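Local coordinates for glutathione S-transferase domain (Xanthobacter autotrophicus, PDB 4HZ2), which binds glutathione and is probably a transferase that joins the tripeptide to other substrates, as other members of its family do, at residues B[35-40]-B[73-78]; B[125-130]-B[193-198]; B[129-134]-B[184-189]; B[179-184]-B[214-219]. All blocks are in the same frame, centred on the assembly; numbering follows the deposited sequence.

Interaction 1 closes first, within the N-terminal domain. It ties helix 32-43 to the loop and strand 73-78 and is complete before the chain enters the helical domain. Interactions 2 and 3 start from overlapping parts of helix 107-137. They close on the loop 193-198 and on the end of helix 178-187, so the return segment of interaction 3 comes first along the chain. Interaction 4 crosses both: it opens on helix 178-187 before they close and ends in the loop 214-219. Interactions 3 and 4 share Phe-184. The two domains are joined where interaction 1 touches the others: Trp-35 and Gln-39 bond the loop 214-219, and Trp-35 and Lys-36 pack on helix 178-187.

Interaction 1 of 4, residues B[35-40]-B[73-78]; sequences WKAAQI and KVPVVV. With GSH (glutathione), chain F.
Ala-37 carries the tight part of this contact. Its CB meets two partners, Pro-75 CB at 4.1 Å and Val-77 CG2 at 4.1 Å. No hydrogen bond crosses between the segments here, and all three residues are buried. Lys-73, partly exposed, makes the looser side; Val-74 beside it is buried and bonded to glutathione. Val-74 N donates to GSH O2 at 2.8 Å, and GSH N2 donates back to Val-74 O at 2.8 Å, nearly straight at 168°. These two bonds grip the cysteine of the tripeptide like a short added strand, and the cis peptide before Pro-75 is the one typical of the thioredoxin fold. Lys-73 lays CD along GSH, 3.8 Å from GSH CB1. Cut back to an alanine, Lys-73 would lose CG and CD, and the gamma-glutamyl arm of glutathione would probably be left uncovered on that side. Lys-73 also packs on Ser-122 of the second subunit. Helix 88-96 covers Ala-37 and Val-77 through Ile-91, while strand 76-78 pairs with strands 24-27 and 84-86.

Interaction 2 of 4, residues B[125-130]-B[193-198]; sequences PYIAVA and ADFDLA
Ala-193 sits against one turn of helix 107-137. Its CB lies 3.5 Å from Ile-127 O and 3.9 Å from Ala-130 CB. Two alanines meeting methyl to methyl let the backbones come close, with the CA atoms of Ala-130 and Ala-193 only 4.9 Å apart. Next to them Ile-127 sends CD1 to the CE2 side of the Phe-195 ring. Ile-127 was modelled in two conformers, so the closeness of this approach is doubtful. CG of Phe-195 stands anti to its carbonyl carbon (chi1 -68°), which turns the ring back to the helix. No hydrogen bond joins the two segments.

The second shell sets these groups in place. Leu-158 of helix 144-165 packs on the Phe-195 ring, as do Ala-190 and Trp-200. Tyr-186 touches Ile-127, and Leu-147 touches Ala-130. Between the two inward residues, Asp-194 has left-handed backbone angles (phi 67°) and, in the conformer given, forms a salt bridge with Lys-134. Further on, Asp-196 OD1 accepts from Ala-198 N at 3.0 Å, an Asx turn at the entry to the 3-10 segment. The donor stands above the carboxylate plane. The contact fastens the link between helices 178-187 and 201-211 to the long helix 107-137, within the all-helical C-terminal domain of the glutathione transferase fold.

Interaction 3 of 4, residues B[129-134]-B[184-189]; sequences VARYLK and FAYTHR
Arg-131 reaches from helix 107-137 to Tyr-186 and Arg-189. Its CG is anti to the backbone N (chi1 164°) and the chain runs extended to NE, which brings NH1 to Tyr-186 and NE to Arg-189. At the start of 184-189, Phe-184 O accepts from both His-188 N and His-188 ND1, which come from opposite faces of its plane. His-188 ND1 lies 2.8 Å from Phe-184 O. Tyr-186 comes next. Arg-131 NH1 lies at the edge of its ring, 3.7 Å from Tyr-186 CE1, with the two planes 72° apart. The Tyr-186 hydroxyl bonds to Asn-33 N. The His-188 ring is held on both faces: it stacks on Phe-184, and Arg-189 CG lies 3.5 Å above its other face. Last, Arg-189 CB packs 3.7 Å from Arg-131 NE. A water accepts from Arg-131 NH2 and from Arg-189 NE, each at 2.9 Å.

Glu-192 forms salt bridges with both arginines, which likely offsets their like charges, and Arg-189 also pairs with Glu-191. Arg-131 NH2 also donates to Gly-30 O. A leucine in place of Arg-131 would probably leave Gly-30 O without this donor and Glu-192 with one charge partner fewer. The arrangement borders the glutathione pocket through Tyr-186, where the helical and N-terminal domains of a glutathione transferase meet.

Interaction 4 of 4, residues B[179-184]-B[214-219]; sequences ADLALF and PGINLI
Leu-181 and Phe-184, one helical turn apart, carry the contact with the loop 214-219. Ahead of them Asp-180 faces elsewhere. Its OD2 accepts from Thr-177 N, consistent with the N-capping box of glutathione transferases at the start of this helix, and its OD1 bonds to Trp-206. Leu-181 then meets the loop methyl to methyl, with CD2 3.7 Å from Ile-216 CD1. Phe-184 comes last. With chi1 at -179° the ring swings away from the backbone N and out to the loop. Leu-218 CD2 sits in the ring plane at its edge, 3.7 Å from Phe-184 CZ. Ile-216 CG2 is a looser neighbour, 4.3 Å from Phe-184 CE2. The contact is wholly apolar and partly buried, with Leu-218 at its exposed margin. Helix 32-43 also holds the loop: Gln-39 bonds to Gly-215 O and Asn-217 N, and Trp-35 bonds to Asn-217 O. Helix 201-211 packs on Phe-184 through Trp-206, Val-207 and Val-210.

Interaction 1 of 4, residues B[35-40]-B[73-78]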
loop_
_atom_site.group_PDB
_atom_site.type_symbol
_atom_site.label_atom_id
_atom_site.label_comp_id
_atom_site.label_asym_id
_atom_site.label_seq_id
_atom_site.Cartn_x
_atom_site.Cartn_y
_atom_site.Cartn_z
ATOM N N TRP B 35 6.473 11.637 -9.392
ATOM C CA TRP B 35 7.342 12.555 -8.676
ATOM C C TRP B 35 8.196 11.809 -7.617
ATOM O O TRP B 35 9.381 12.142 -7.428
ATOM C CB TRP B 35 6.527 13.712 -8.047
ATOM C CG TRP B 35 7.308 14.606 -7.149
ATOM C CD1 TRP B 35 7.918 15.801 -7.479
ATOM C CD2 TRP B 35 7.561 14.401 -5.749
ATOM N NE1 TRP B 35 8.548 16.331 -6.370
ATOM C CE2 TRP B 35 8.332 15.497 -5.296
ATOM C CE3 TRP B 35 7.224 13.385 -4.837
ATOM C CZ2 TRP B 35 8.761 15.611 -3.970
ATOM C CZ3 TRP B 35 7.653 13.501 -3.515
ATOM C CH2 TRP B 35 8.410 14.610 -3.096
ATOM N N LYS B 36 7.601 10.838 -6.900
ATOM C CA LYS B 36 8.352 10.098 -5.866
ATOM C C LYS B 36 9.609 9.493 -6.484
ATOM O O LYS B 36 10.698 9.555 -5.896
ATOM C CB LYS B 36 7.547 8.947 -5.252
ATOM C CG LYS B 36 6.316 9.403 -4.447
ATOM C CD LYS B 36 5.404 8.220 -4.166
ATOM C CE LYS B 36 4.095 8.571 -3.487
ATOM N NZ LYS B 36 3.255 7.346 -3.322
ATOM N N ALA B 37 9.424 8.875 -7.651
ATOM C CA ALA B 37 10.527 8.173 -8.301
ATOM C C ALA B 37 11.595 9.179 -8.743
ATOM O O ALA B 37 12.788 8.988 -8.454
ATOM C CB ALA B 37 10.061 7.330 -9.500
ATOM N N ALA B 38 11.193 10.236 -9.452
ATOM C CA ALA B 38 12.167 11.234 -9.896
ATOM C C ALA B 38 12.885 11.866 -8.695
ATOM O O ALA B 38 14.120 12.087 -8.722
ATOM C CB ALA B 38 11.516 12.304 -10.765
ATOM N N GLN B 39 12.122 12.181 -7.651
ATOM C CA GLN B 39 12.699 12.867 -6.520
ATOM C C GLN B 39 13.733 12.021 -5.786
ATOM O O GLN B 39 14.802 12.533 -5.414
ATOM C CB GLN B 39 11.580 13.277 -5.544
ATOM C CG GLN B 39 12.049 14.089 -4.347
ATOM C CD GLN B 39 12.583 15.463 -4.759
ATOM O OE1 GLN B 39 11.824 16.456 -4.902
ATOM N NE2 GLN B 39 13.886 15.534 -4.951
ATOM N N ILE B 40 13.447 10.732 -5.550
ATOM C CA ILE B 40 14.452 9.916 -4.853
ATOM C C ILE B 40 15.672 9.640 -5.750
ATOM O O ILE B 40 16.794 9.565 -5.255
ATOM C CB ILE B 40 13.866 8.590 -4.310
ATOM C CG1 ILE B 40 14.795 7.972 -3.278
ATOM C CG2 ILE B 40 13.507 7.634 -5.442
ATOM C CD1 ILE B 40 14.983 8.833 -2.041
ATOM N N LYS B 73 0.818 0.203 -14.614
ATOM C CA LYS B 73 0.830 1.509 -13.965
ATOM C C LYS B 73 2.210 2.151 -14.028
ATOM O O LYS B 73 3.226 1.454 -14.003
ATOM C CB LYS B 73 0.425 1.350 -12.511
ATOM C CG LYS B 73 -1.041 0.966 -12.306
ATOM C CD LYS B 73 -1.350 0.878 -10.818
ATOM C CE LYS B 73 -2.713 0.251 -10.558
ATOM N NZ LYS B 73 -3.823 0.986 -11.220
ATOM N N VAL B 74 2.244 3.478 -14.089
ATOM C CA VAL B 74 3.474 4.221 -13.870
ATOM C C VAL B 74 3.520 4.723 -12.408
ATOM O O VAL B 74 2.470 4.891 -11.758
ATOM C CB VAL B 74 3.626 5.400 -14.864
ATOM C CG1 VAL B 74 3.803 4.889 -16.290
ATOM C CG2 VAL B 74 2.437 6.347 -14.785
ATOM N N PRO B 75 4.726 4.994 -11.874
ATOM C CA PRO B 75 6.045 4.967 -12.508
ATOM C C PRO B 75 6.624 3.580 -12.663
ATOM O O PRO B 75 6.343 2.673 -11.870
ATOM C CB PRO B 75 6.919 5.753 -11.527
ATOM C CG PRO B 75 6.246 5.530 -10.182
ATOM C CD PRO B 75 4.780 5.590 -10.519
ATOM N N VAL B 76 7.459 3.436 -13.686
ATOM C CA VAL B 76 8.316 2.283 -13.827
ATOM C C VAL B 76 9.702 2.871 -14.037
ATOM O O VAL B 76 9.873 3.825 -14.793
ATOM C CB VAL B 76 7.900 1.402 -15.033
ATOM C CG1 VAL B 76 8.992 0.417 -15.357
ATOM C CG2 VAL B 76 6.593 0.672 -14.741
ATOM N N VAL B 77 10.676 2.353 -13.312
ATOM C CA VAL B 77 12.064 2.757 -13.493
ATOM C C VAL B 77 12.813 1.586 -14.142
ATOM O O VAL B 77 12.782 0.471 -13.634
ATOM C CB VAL B 77 12.716 3.123 -12.146
ATOM C CG1 VAL B 77 14.217 3.395 -12.309
ATOM C CG2 VAL B 77 11.981 4.310 -11.505
ATOM N N VAL B 78 13.488 1.841 -15.260
ATOM C CA VAL B 78 14.233 0.788 -15.924
ATOM C C VAL B 78 15.725 1.095 -15.817
ATOM O O VAL B 78 16.173 2.171 -16.211
ATOM C CB VAL B 78 13.818 0.621 -17.403
ATOM C CG1 VAL B 78 14.600 -0.527 -18.031
ATOM C CG2 VAL B 78 12.314 0.380 -17.517
HETATM N N1 GSH F . 0.467 1.602 -6.320
HETATM C CA1 GSH F . 0.939 2.359 -7.532
HETATM C C1 GSH F . 2.162 3.191 -7.217
HETATM O O11 GSH F . 3.098 3.242 -8.062
HETATM O O12 GSH F . 2.201 3.829 -6.114
HETATM C CB1 GSH F . -0.148 3.270 -8.093
HETATM C CG1 GSH F . 0.402 3.985 -9.310
HETATM C CD1 GSH F . -0.693 4.582 -10.166
HETATM O OE1 GSH F . -1.856 4.620 -9.756
HETATM N N2 GSH F . -0.296 5.066 -11.358
HETATM C CA2 GSH F . -1.236 5.727 -12.263
HETATM C C2 GSH F . -1.394 4.940 -13.537
HETATM O O2 GSH F . -0.402 4.417 -14.085
HETATM C CB2 GSH F . -0.832 7.219 -12.434
HETATM S SG2 GSH F . -0.553 8.169 -10.872
HETATM N N3 GSH F . -2.627 4.823 -14.044
HETATM C CA3 GSH F . -3.119 3.571 -14.616
HETATM C C3 GSH F . -3.385 3.606 -16.106
HETATM O O31 GSH F . -3.667 2.530 -16.687
HETATM O O32 GSH F . -3.317 4.703 -16.704
#

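Interaction 2 of 4, residues B[125-130]-B[193-198]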
loop_
_atom_site.group_PDB
_atom_site.type_symbol
_atom_site.label_atom_id
_atom_site.label_comp_id
_atom_site.label_asym_id
_atom_site.label_seq_id
_atom_site.Cartn_x
_atom_site.Cartn_y
_atom_site.Cartn_z
ATOM N N PRO B 125 -5.539 7.025 -2.333
ATOM C CA PRO B 125 -6.799 6.783 -3.077
ATOM C C PRO B 125 -7.852 7.883 -2.965
ATOM O O PRO B 125 -8.840 7.856 -3.703
ATOM C CB PRO B 125 -7.326 5.461 -2.469
ATOM C CG PRO B 125 -6.110 4.813 -1.888
ATOM C CD PRO B 125 -5.256 5.943 -1.362
ATOM N N TYR B 126 -7.641 8.840 -2.061
ATOM C CA TYR B 126 -8.592 9.940 -1.859
ATOM C C TYR B 126 -8.034 11.269 -2.322
ATOM O O TYR B 126 -8.713 12.025 -3.030
ATOM C CB TYR B 126 -9.052 10.001 -0.393
ATOM C CG TYR B 126 -9.499 8.633 0.037
ATOM C CD1 TYR B 126 -10.590 8.010 -0.586
ATOM C CD2 TYR B 126 -8.795 7.925 0.997
ATOM C CE1 TYR B 126 -10.962 6.717 -0.255
ATOM C CE2 TYR B 126 -9.177 6.645 1.366
ATOM C CZ TYR B 126 -10.251 6.038 0.728
ATOM O OH TYR B 126 -10.629 4.779 1.097
ATOM N N ILE B 127 -6.800 11.559 -1.915
ATOM C CA ILE B 127 -6.139 12.833 -2.237
ATOM C C ILE B 127 -5.680 12.860 -3.692
ATOM O O ILE B 127 -5.982 13.786 -4.437
ATOM C CB ILE B 127 -4.914 13.107 -1.323
ATOM C CG1 ILE B 127 -5.301 12.986 0.158
ATOM C CG2 ILE B 127 -4.311 14.481 -1.608
ATOM C CD1 ILE B 127 -6.274 14.041 0.628
ATOM N N ALA B 128 -4.955 11.829 -4.096
ATOM C CA ALA B 128 -4.462 11.795 -5.461
ATOM C C ALA B 128 -5.642 11.699 -6.423
ATOM O O ALA B 128 -5.685 12.385 -7.449
ATOM C CB ALA B 128 -3.526 10.625 -5.644
ATOM N N VAL B 129 -6.605 10.844 -6.096
ATOM C CA VAL B 129 -7.759 10.653 -6.965
ATOM C C VAL B 129 -8.613 11.924 -7.106
ATOM O O VAL B 129 -8.990 12.295 -8.224
ATOM C CB VAL B 129 -8.596 9.441 -6.522
ATOM C CG1 VAL B 129 -9.884 9.332 -7.344
ATOM C CG2 VAL B 129 -7.746 8.173 -6.637
ATOM N N ALA B 130 -8.910 12.602 -5.996
ATOM C CA ALA B 130 -9.685 13.846 -6.078
ATOM C C ALA B 130 -8.954 14.911 -6.908
ATOM O O ALA B 130 -9.564 15.606 -7.720
ATOM C CB ALA B 130 -10.012 14.392 -4.689
ATOM N N ALA B 193 -6.924 19.133 -4.852
ATOM C CA ALA B 193 -7.911 18.137 -4.466
ATOM C C ALA B 193 -8.992 18.800 -3.611
ATOM O O ALA B 193 -9.792 18.117 -2.983
ATOM C CB ALA B 193 -7.251 16.987 -3.700
ATOM N N ASP B 194 -8.987 20.130 -3.595
ATOM C CA ASP B 194 -9.958 20.936 -2.852
ATOM C C ASP B 194 -9.811 20.779 -1.334
ATOM O O ASP B 194 -10.809 20.858 -0.580
ATOM C CB ASP B 194 -11.392 20.643 -3.309
ATOM C CG ASP B 194 -11.825 21.506 -4.499
ATOM O OD1 ASP B 194 -11.012 22.291 -5.031
ATOM O OD2 ASP B 194 -12.999 21.403 -4.900
ATOM N N PHE B 195 -8.563 20.585 -0.880
ATOM C CA PHE B 195 -8.256 20.624 0.548
ATOM C C PHE B 195 -7.498 21.900 0.895
ATOM O O PHE B 195 -6.493 22.234 0.270
ATOM C CB PHE B 195 -7.433 19.396 1.006
ATOM C CG PHE B 195 -8.195 18.104 0.943
ATOM C CD1 PHE B 195 -9.092 17.752 1.951
ATOM C CD2 PHE B 195 -8.027 17.245 -0.128
ATOM C CE1 PHE B 195 -9.797 16.557 1.879
ATOM C CE2 PHE B 195 -8.704 16.051 -0.204
ATOM C CZ PHE B 195 -9.608 15.707 0.794
ATOM N N ASP B 196 -7.978 22.613 1.899
ATOM C CA ASP B 196 -7.305 23.829 2.337
ATOM C C ASP B 196 -6.393 23.512 3.527
ATOM O O ASP B 196 -6.856 23.286 4.636
ATOM C CB ASP B 196 -8.346 24.894 2.665
ATOM C CG ASP B 196 -7.741 26.130 3.305
ATOM O OD1 ASP B 196 -6.500 26.270 3.304
ATOM O OD2 ASP B 196 -8.515 26.964 3.815
ATOM N N LEU B 197 -5.089 23.460 3.295
ATOM C CA LEU B 197 -4.156 23.021 4.331
ATOM C C LEU B 197 -4.074 23.957 5.522
ATOM O O LEU B 197 -3.559 23.560 6.564
ATOM C CB LEU B 197 -2.756 22.782 3.775
ATOM C CG LEU B 197 -2.639 21.580 2.843
ATOM C CD1 LEU B 197 -1.174 21.379 2.554
ATOM C CD2 LEU B 197 -3.244 20.329 3.476
ATOM N N ALA B 198 -4.596 25.179 5.380
ATOM C CA ALA B 198 -4.674 26.093 6.514
ATOM C C ALA B 198 -5.490 25.463 7.629
ATOM O O ALA B 198 -5.306 25.803 8.802
ATOM C CB ALA B 198 -5.266 27.444 6.100
#

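Interaction 3 of 4, residues B[129-134]-B[184-189]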
loop_
_atom_site.group_PDB
_atom_site.type_symbol
_atom_site.label_atom_id
_atom_site.label_comp_id
_atom_site.label_asym_id
_atom_site.label_seq_id
_atom_site.Cartn_x
_atom_site.Cartn_y
_atom_site.Cartn_z
ATOM N N VAL B 129 -6.605 10.844 -6.096
ATOM C CA VAL B 129 -7.759 10.653 -6.965
ATOM C C VAL B 129 -8.613 11.924 -7.106
ATOM O O VAL B 129 -8.990 12.295 -8.224
ATOM C CB VAL B 129 -8.596 9.441 -6.522
ATOM C CG1 VAL B 129 -9.884 9.332 -7.344
ATOM C CG2 VAL B 129 -7.746 8.173 -6.637
ATOM N N ALA B 130 -8.910 12.602 -5.996
ATOM C CA ALA B 130 -9.685 13.846 -6.078
ATOM C C ALA B 130 -8.954 14.911 -6.908
ATOM O O ALA B 130 -9.564 15.606 -7.720
ATOM C CB ALA B 130 -10.012 14.392 -4.689
ATOM N N ARG B 131 -7.646 15.039 -6.705
ATOM C CA ARG B 131 -6.838 15.963 -7.529
ATOM C C ARG B 131 -6.925 15.596 -9.030
ATOM O O ARG B 131 -7.071 16.467 -9.900
ATOM C CB ARG B 131 -5.385 16.015 -7.055
ATOM C CG ARG B 131 -4.403 16.643 -8.059
ATOM C CD ARG B 131 -3.082 16.837 -7.338
ATOM N NE ARG B 131 -1.972 17.410 -8.100
ATOM C CZ ARG B 131 -1.133 16.704 -8.850
ATOM N NH1 ARG B 131 -1.347 15.391 -9.011
ATOM N NH2 ARG B 131 -0.094 17.306 -9.453
ATOM N N TYR B 132 -6.852 14.298 -9.320
ATOM C CA TYR B 132 -6.951 13.815 -10.683
ATOM C C TYR B 132 -8.305 14.157 -11.323
ATOM O O TYR B 132 -8.385 14.744 -12.408
ATOM C CB TYR B 132 -6.702 12.315 -10.711
ATOM C CG TYR B 132 -6.682 11.741 -12.102
ATOM C CD1 TYR B 132 -5.596 11.959 -12.944
ATOM C CD2 TYR B 132 -7.746 11.000 -12.582
ATOM C CE1 TYR B 132 -5.575 11.437 -14.223
ATOM C CE2 TYR B 132 -7.738 10.482 -13.859
ATOM C CZ TYR B 132 -6.650 10.702 -14.673
ATOM O OH TYR B 132 -6.640 10.181 -15.940
ATOM N N LEU B 133 -9.386 13.863 -10.596
ATOM C CA LEU B 133 -10.723 14.092 -11.136
ATOM C C LEU B 133 -11.067 15.578 -11.253
ATOM O O LEU B 133 -11.668 15.976 -12.240
ATOM C CB LEU B 133 -11.797 13.364 -10.322
ATOM C CG LEU B 133 -11.652 11.841 -10.224
ATOM C CD1 LEU B 133 -12.692 11.267 -9.268
ATOM C CD2 LEU B 133 -11.744 11.167 -11.597
ATOM N N LYS B 134 -10.695 16.385 -10.251
ATOM C CA LYS B 134 -11.041 17.825 -10.218
ATOM C C LYS B 134 -10.127 18.703 -11.068
ATOM O O LYS B 134 -10.586 19.584 -11.810
ATOM C CB LYS B 134 -10.966 18.377 -8.804
ATOM C CG LYS B 134 -12.029 17.895 -7.845
ATOM C CD LYS B 134 -11.731 18.480 -6.476
ATOM C CE LYS B 134 -12.736 18.005 -5.452
ATOM N NZ LYS B 134 -14.021 18.750 -5.592
ATOM N N PHE B 184 4.402 13.612 1.063
ATOM C CA PHE B 184 4.540 14.954 0.509
ATOM C C PHE B 184 4.069 14.986 -0.949
ATOM O O PHE B 184 3.490 15.981 -1.409
ATOM C CB PHE B 184 5.979 15.426 0.632
ATOM C CG PHE B 184 6.234 16.812 0.104
ATOM C CD1 PHE B 184 6.158 17.914 0.953
ATOM C CD2 PHE B 184 6.590 17.020 -1.251
ATOM C CE1 PHE B 184 6.451 19.182 0.485
ATOM C CE2 PHE B 184 6.877 18.292 -1.713
ATOM C CZ PHE B 184 6.791 19.375 -0.845
ATOM N N ALA B 185 4.306 13.880 -1.666
ATOM C CA ALA B 185 4.066 13.799 -3.109
ATOM C C ALA B 185 2.727 14.423 -3.504
ATOM O O ALA B 185 2.678 15.287 -4.372
ATOM C CB ALA B 185 4.152 12.336 -3.568
ATOM N N TYR B 186 1.633 13.961 -2.897
ATOM C CA TYR B 186 0.326 14.562 -3.179
ATOM C C TYR B 186 -0.102 15.626 -2.181
ATOM O O TYR B 186 -0.847 16.540 -2.541
ATOM C CB TYR B 186 -0.757 13.479 -3.298
ATOM C CG TYR B 186 -0.579 12.666 -4.558
ATOM C CD1 TYR B 186 -0.992 13.158 -5.798
ATOM C CD2 TYR B 186 0.016 11.418 -4.509
ATOM C CE1 TYR B 186 -0.853 12.408 -6.958
ATOM C CE2 TYR B 186 0.175 10.668 -5.660
ATOM C CZ TYR B 186 -0.254 11.175 -6.877
ATOM O OH TYR B 186 -0.092 10.426 -8.024
ATOM N N THR B 187 0.356 15.521 -0.931
ATOM C CA THR B 187 -0.128 16.470 0.086
ATOM C C THR B 187 0.289 17.884 -0.275
ATOM O O THR B 187 -0.474 18.843 -0.020
ATOM C CB THR B 187 0.326 16.104 1.518
ATOM O OG1 THR B 187 -0.066 14.753 1.804
ATOM C CG2 THR B 187 -0.349 17.011 2.556
ATOM N N HIS B 188 1.478 18.058 -0.855
ATOM C CA HIS B 188 1.923 19.436 -1.179
ATOM C C HIS B 188 1.039 20.103 -2.226
ATOM O O HIS B 188 1.012 21.324 -2.329
ATOM C CB HIS B 188 3.425 19.547 -1.517
ATOM C CG HIS B 188 3.799 19.230 -2.939
ATOM N ND1 HIS B 188 3.852 17.934 -3.430
ATOM C CD2 HIS B 188 4.238 20.034 -3.945
ATOM C CE1 HIS B 188 4.293 17.962 -4.684
ATOM N NE2 HIS B 188 4.522 19.224 -5.025
ATOM N N ARG B 189 0.282 19.292 -2.967
ATOM C CA ARG B 189 -0.609 19.809 -3.988
ATOM C C ARG B 189 -2.077 19.590 -3.573
ATOM O O ARG B 189 -2.970 19.526 -4.414
ATOM C CB ARG B 189 -0.312 19.144 -5.343
ATOM C CG ARG B 189 1.132 19.340 -5.841
ATOM C CD ARG B 189 1.574 20.791 -5.902
ATOM N NE ARG B 189 0.643 21.559 -6.717
ATOM C CZ ARG B 189 0.139 22.755 -6.403
ATOM N NH1 ARG B 189 0.517 23.399 -5.305
ATOM N NH2 ARG B 189 -0.735 23.336 -7.219
HETATM O O HOH W 1 0.333 20.214 -9.271
#

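Interaction 4 of 4, residues B[179-184]-B[214-219]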
loop_
_atom_site.group_PDB
_atom_site.type_symbol
_atom_site.label_atom_id
_atom_site.label_comp_id
_atom_site.label_asym_id
_atom_site.label_seq_id
_atom_site.Cartn_x
_atom_site.Cartn_y
_atom_site.Cartn_z
ATOM N N ALA B 179 9.365 8.305 4.252
ATOM C CA ALA B 179 7.968 8.453 4.683
ATOM C C ALA B 179 7.486 9.882 4.399
ATOM O O ALA B 179 6.383 10.073 3.862
ATOM C CB ALA B 179 7.828 8.111 6.147
ATOM N N ASP B 180 8.308 10.892 4.730
ATOM C CA ASP B 180 7.919 12.270 4.415
ATOM C C ASP B 180 7.755 12.455 2.909
ATOM O O ASP B 180 6.815 13.096 2.450
ATOM C CB ASP B 180 8.888 13.305 4.990
ATOM C CG ASP B 180 9.117 13.113 6.468
ATOM O OD1 ASP B 180 8.261 13.537 7.305
ATOM O OD2 ASP B 180 10.114 12.463 6.827
ATOM N N LEU B 181 8.698 11.929 2.117
ATOM C CA LEU B 181 8.591 12.060 0.661
ATOM C C LEU B 181 7.284 11.435 0.131
ATOM O O LEU B 181 6.587 12.060 -0.674
ATOM C CB LEU B 181 9.799 11.422 -0.053
ATOM C CG LEU B 181 11.194 11.993 0.235
ATOM C CD1 LEU B 181 12.281 11.325 -0.623
ATOM C CD2 LEU B 181 11.195 13.509 0.017
ATOM N N ALA B 182 6.961 10.220 0.598
ATOM C CA ALA B 182 5.800 9.512 0.095
ATOM C C ALA B 182 4.508 10.298 0.336
ATOM O O ALA B 182 3.643 10.334 -0.533
ATOM C CB ALA B 182 5.672 8.103 0.675
ATOM N N LEU B 183 4.378 10.914 1.515
ATOM C CA LEU B 183 3.149 11.662 1.839
ATOM C C LEU B 183 3.196 13.101 1.318
ATOM O O LEU B 183 2.142 13.733 1.118
ATOM C CB LEU B 183 2.828 11.588 3.339
ATOM C CG LEU B 183 2.209 10.212 3.690
ATOM C CD1 LEU B 183 2.522 9.757 5.105
ATOM C CD2 LEU B 183 0.711 10.152 3.405
ATOM N N PHE B 184 4.402 13.612 1.063
ATOM C CA PHE B 184 4.540 14.954 0.509
ATOM C C PHE B 184 4.069 14.986 -0.949
ATOM O O PHE B 184 3.490 15.981 -1.409
ATOM C CB PHE B 184 5.979 15.426 0.632
ATOM C CG PHE B 184 6.234 16.812 0.104
ATOM C CD1 PHE B 184 6.158 17.914 0.953
ATOM C CD2 PHE B 184 6.590 17.020 -1.251
ATOM C CE1 PHE B 184 6.451 19.182 0.485
ATOM C CE2 PHE B 184 6.877 18.292 -1.713
ATOM C CZ PHE B 184 6.791 19.375 -0.845
ATOM N N PRO B 214 17.158 20.745 1.111
ATOM C CA PRO B 214 17.969 20.782 -0.099
ATOM C C PRO B 214 17.595 19.671 -1.086
ATOM O O PRO B 214 17.389 18.518 -0.693
ATOM C CB PRO B 214 19.407 20.572 0.423
ATOM C CG PRO B 214 19.367 20.975 1.854
ATOM C CD PRO B 214 17.974 20.654 2.329
ATOM N N GLY B 215 17.457 20.024 -2.360
ATOM C CA GLY B 215 17.182 19.017 -3.385
ATOM C C GLY B 215 15.721 18.690 -3.649
ATOM O O GLY B 215 15.430 17.970 -4.607
ATOM N N ILE B 216 14.799 19.214 -2.829
ATOM C CA ILE B 216 13.378 18.948 -3.020
ATOM C C ILE B 216 12.777 19.954 -4.002
ATOM O O ILE B 216 12.977 21.173 -3.868
ATOM C CB ILE B 216 12.592 19.002 -1.670
ATOM C CG1 ILE B 216 13.149 17.966 -0.692
ATOM C CG2 ILE B 216 11.105 18.798 -1.889
ATOM C CD1 ILE B 216 12.965 16.530 -1.113
ATOM N N ASN B 217 12.049 19.424 -4.986
ATOM C CA ASN B 217 11.363 20.212 -5.996
ATOM C C ASN B 217 9.859 19.972 -5.940
ATOM O O ASN B 217 9.415 18.860 -5.676
ATOM C CB ASN B 217 11.869 19.801 -7.380
ATOM C CG ASN B 217 13.371 19.603 -7.393
ATOM O OD1 ASN B 217 14.116 20.587 -7.239
ATOM N ND2 ASN B 217 13.837 18.336 -7.560
ATOM N N LEU B 218 9.089 21.018 -6.207
ATOM C CA LEU B 218 7.638 20.933 -6.210
ATOM C C LEU B 218 7.087 20.556 -7.573
ATOM O O LEU B 218 7.724 20.818 -8.610
ATOM C CB LEU B 218 7.040 22.274 -5.788
ATOM C CG LEU B 218 7.641 22.936 -4.543
ATOM C CD1 LEU B 218 6.978 24.279 -4.236
ATOM C CD2 LEU B 218 7.498 21.990 -3.343
ATOM N N ILE B 219 5.914 19.925 -7.577
ATOM C CA ILE B 219 5.158 19.768 -8.818
ATOM C C ILE B 219 4.492 21.116 -9.124
ATOM O O ILE B 219 3.727 21.658 -8.296
ATOM C CB ILE B 219 4.084 18.643 -8.709
ATOM C CG1 ILE B 219 4.734 17.319 -8.289
ATOM C CG2 ILE B 219 3.320 18.500 -10.036
ATOM C CD1 ILE B 219 3.719 16.209 -7.996
#